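PDB 3D00: tungsten formylmethanofuran dehydrogenase subunit E from Syntrophus aciditrophicus, which binds zinc and, as an FmdE-family protein, is probably linked to the formylmethanofuran chemistry of microbial methanogenesis, though its precise role is unsettled. Local coordinates for residues 35-40 and 61-66. Numbering follows the deposited sequence.
Sequences FMVDLA and PDAVQL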
ATOM      1  N   PHE A  35     -11.320   3.716  13.648  1.00 35.56           N
ATOM      2  CA  PHE A  35     -11.537   3.445  15.052  1.00 35.59           C
ATOM      3  C   PHE A  35     -10.515   2.479  15.517  1.00 32.98           C
ATOM      4  O   PHE A  35     -10.076   2.552  16.630  1.00 33.05           O
ATOM      5  CB  PHE A  35     -12.941   2.930  15.301  1.00 35.68           C
ATOM      6  CG  PHE A  35     -13.975   3.990  15.189  1.00 35.90           C
ATOM      7  CD1 PHE A  35     -14.014   5.027  16.108  1.00 36.99           C
ATOM      8  CD2 PHE A  35     -14.947   3.932  14.204  1.00 36.72           C
ATOM      9  CE1 PHE A  35     -14.969   5.998  16.021  1.00 36.54           C
ATOM     10  CE2 PHE A  35     -15.909   4.893  14.115  1.00 36.28           C
ATOM     11  CZ  PHE A  35     -15.918   5.929  15.001  1.00 36.56           C
HETATM   12  N   MSE A  36     -10.158   1.534  14.675  1.00 32.95           N
HETATM   13  CA  MSE A  36      -9.174   0.542  15.058  1.00 33.08           C
HETATM   14  C   MSE A  36      -7.773   1.099  15.246  1.00 33.74           C
HETATM   15  O   MSE A  36      -7.103   0.815  16.236  1.00 35.82           O
HETATM   16  CB  MSE A  36      -9.148  -0.604  14.044  1.00 32.87           C
HETATM   17  CG  MSE A  36     -10.415  -1.409  14.053  1.00 35.16           C
HETATM   18 SE   MSE A  36     -10.561  -2.519  12.440  0.75 34.03          SE
HETATM   19  CE  MSE A  36      -9.428  -3.900  12.865  1.00 38.41           C
ATOM     20  N   VAL A  37      -7.340   1.912  14.316  1.00 34.75           N
ATOM     21  CA  VAL A  37      -6.027   2.529  14.383  1.00 36.89           C
ATOM     22  C   VAL A  37      -5.963   3.516  15.541  1.00 35.62           C
ATOM     23  O   VAL A  37      -4.956   3.562  16.252  1.00 34.41           O
ATOM     24  CB  VAL A  37      -5.664   3.235  13.049  1.00 37.46           C
ATOM     25  CG1 VAL A  37      -4.396   4.133  13.193  1.00 38.21           C
ATOM     26  CG2 VAL A  37      -5.510   2.211  11.961  1.00 37.03           C
ATOM     27  N   ASP A  38      -7.043   4.271  15.752  1.00 35.53           N
ATOM     28  CA  ASP A  38      -7.147   5.129  16.919  1.00 35.46           C
ATOM     29  C   ASP A  38      -7.011   4.377  18.255  1.00 35.28           C
ATOM     30  O   ASP A  38      -6.267   4.805  19.121  1.00 35.64           O
ATOM     31  CB  ASP A  38      -8.474   5.906  16.876  1.00 36.06           C
ATOM     32  CG  ASP A  38      -8.694   6.761  18.091  1.00 36.28           C
ATOM     33  OD1 ASP A  38      -8.216   7.918  18.129  1.00 37.99           O
ATOM     34  OD2 ASP A  38      -9.383   6.282  18.990  1.00 37.11           O
ATOM     35  N   LEU A  39      -7.733   3.267  18.433  1.00 36.54           N
ATOM     36  CA  LEU A  39      -7.618   2.467  19.673  1.00 35.09           C
ATOM     37  C   LEU A  39      -6.188   1.880  19.824  1.00 36.47           C
ATOM     38  O   LEU A  39      -5.618   1.860  20.921  1.00 34.58           O
ATOM     39  CB  LEU A  39      -8.672   1.350  19.664  1.00 35.66           C
ATOM     40  CG  LEU A  39      -8.731   0.351  20.841  1.00 35.40           C
ATOM     41  CD1 LEU A  39      -8.966   1.139  22.082  1.00 34.47           C
ATOM     42  CD2 LEU A  39      -9.812  -0.761  20.674  1.00 34.82           C
ATOM     43  N   ALA A  40      -5.638   1.394  18.709  1.00 35.51           N
ATOM     44  CA  ALA A  40      -4.297   0.811  18.662  1.00 36.16           C
ATOM     45  C   ALA A  40      -3.259   1.859  19.118  1.00 36.84           C
ATOM     46  O   ALA A  40      -2.499   1.614  20.061  1.00 38.85           O
ATOM     47  CB  ALA A  40      -3.994   0.309  17.259  1.00 34.42           C
ATOM     48  N   PRO A  61      -5.618  -1.197   4.993  1.00 40.85           N
ATOM     49  CA  PRO A  61      -4.375  -0.447   4.759  1.00 39.92           C
ATOM     50  C   PRO A  61      -4.491   1.076   4.619  1.00 40.14           C
ATOM     51  O   PRO A  61      -3.586   1.775   5.049  1.00 39.27           O
ATOM     52  CB  PRO A  61      -3.865  -1.054   3.465  1.00 39.94           C
ATOM     53  CG  PRO A  61      -4.353  -2.456   3.484  1.00 38.66           C
ATOM     54  CD  PRO A  61      -5.732  -2.341   4.044  1.00 39.61           C
ATOM     55  N   ASP A  62      -5.559   1.575   3.996  1.00 39.99           N
ATOM     56  CA  ASP A  62      -5.725   3.020   3.806  1.00 39.77           C
ATOM     57  C   ASP A  62      -5.999   3.774   5.075  1.00 39.43           C
ATOM     58  O   ASP A  62      -5.644   4.932   5.169  1.00 39.04           O
ATOM     59  CB  ASP A  62      -6.783   3.312   2.758  1.00 40.90           C
ATOM     60  CG  ASP A  62      -6.309   2.954   1.351  1.00 41.59           C
ATOM     61  OD1 ASP A  62      -5.122   2.605   1.154  1.00 41.32           O
ATOM     62  OD2 ASP A  62      -7.128   3.053   0.422  1.00 44.42           O
ATOM     63  N   ALA A  63      -6.616   3.119   6.072  1.00 40.28           N
ATOM     64  CA  ALA A  63      -6.808   3.721   7.409  1.00 39.50           C
ATOM     65  C   ALA A  63      -5.451   3.977   8.054  1.00 38.89           C
ATOM     66  O   ALA A  63      -5.172   5.074   8.549  1.00 39.00           O
ATOM     67  CB  ALA A  63      -7.637   2.780   8.291  1.00 37.75           C
ATOM     68  N   VAL A  64      -4.599   2.961   8.015  1.00 39.04           N
ATOM     69  CA  VAL A  64      -3.222   3.068   8.491  1.00 37.52           C
ATOM     70  C   VAL A  64      -2.463   4.154   7.703  1.00 37.66           C
ATOM     71  O   VAL A  64      -1.971   5.106   8.280  1.00 37.92           O
ATOM     72  CB  VAL A  64      -2.484   1.676   8.464  1.00 38.73           C
ATOM     73  CG1 VAL A  64      -0.984   1.820   8.860  1.00 36.23           C
ATOM     74  CG2 VAL A  64      -3.160   0.690   9.392  1.00 37.17           C
ATOM     75  N   GLN A  65      -2.425   4.076   6.383  1.00 37.38           N
ATOM     76  CA  GLN A  65      -1.709   5.072   5.584  1.00 38.06           C
ATOM     77  C   GLN A  65      -2.165   6.477   5.802  1.00 40.10           C
ATOM     78  O   GLN A  65      -1.322   7.405   5.867  1.00 39.76           O
ATOM     79  CB  GLN A  65      -1.781   4.717   4.132  1.00 39.50           C
ATOM     80  CG  GLN A  65      -1.056   3.457   3.872  1.00 39.13           C
ATOM     81  CD  GLN A  65      -0.899   3.178   2.427  1.00 40.75           C
ATOM     82  OE1 GLN A  65       0.219   3.103   1.932  1.00 40.94           O
ATOM     83  NE2 GLN A  65      -2.017   2.997   1.727  1.00 38.48           N
ATOM     84  N   LEU A  66      -3.471   6.664   5.968  1.00 40.49           N
ATOM     85  CA  LEU A  66      -4.023   8.003   6.206  1.00 40.78           C
ATOM     86  C   LEU A  66      -3.753   8.574   7.586  1.00 40.06           C
ATOM     87  O   LEU A  66      -3.770   9.784   7.761  1.00 40.27           O
ATOM     88  CB  LEU A  66      -5.548   8.002   6.044  1.00 43.85           C
ATOM     89  CG  LEU A  66      -6.196   8.322   4.692  1.00 46.10           C
ATOM     90  CD1 LEU A  66      -7.673   7.817   4.673  1.00 47.33           C
ATOM     91  CD2 LEU A  66      -6.109   9.809   4.439  1.00 46.92           C
TER
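Val37 lays its CG2 methyl over the side chains of Ala63 and Val64, joining helix 28-42 to helix 60-67. That methyl meets Val64 CG2 at 3.8 Å and lies 4.3 Å from Ala63 CB, while its distance to the amide N of Val64 is 4.1 Å. With chi1 at 169°, Val37 turns CG1 away from its backbone N and keeps CG2 on the N side, where it meets Val64; the two short side chains cross at about a right angle. Small residues suit the place: the CA atoms of Val37 and Val64 are 6.5 Å apart, and the single methyl of Ala63 adds little bulk facing Val37, consistent with this close approach, while a beta-branched valine has just one side-chain torsion to fix. Thr68 also touches Val37, and Tyr15 of helix 12-23 touches Ala63. Elsewhere on helix 60-67, a weak hydrogen bond links Gln65 NE2 to Asp62 OD1, and both residues also hydrogen-bond to the second subunit, Gln65 to Gln65 of that subunit. With just 102 Å² buried and methyl groups doing nearly all the touching, the contact is plain apolar helix packing in the FmdE core, dependent on shape and the exclusion of water rather than on directional bonds.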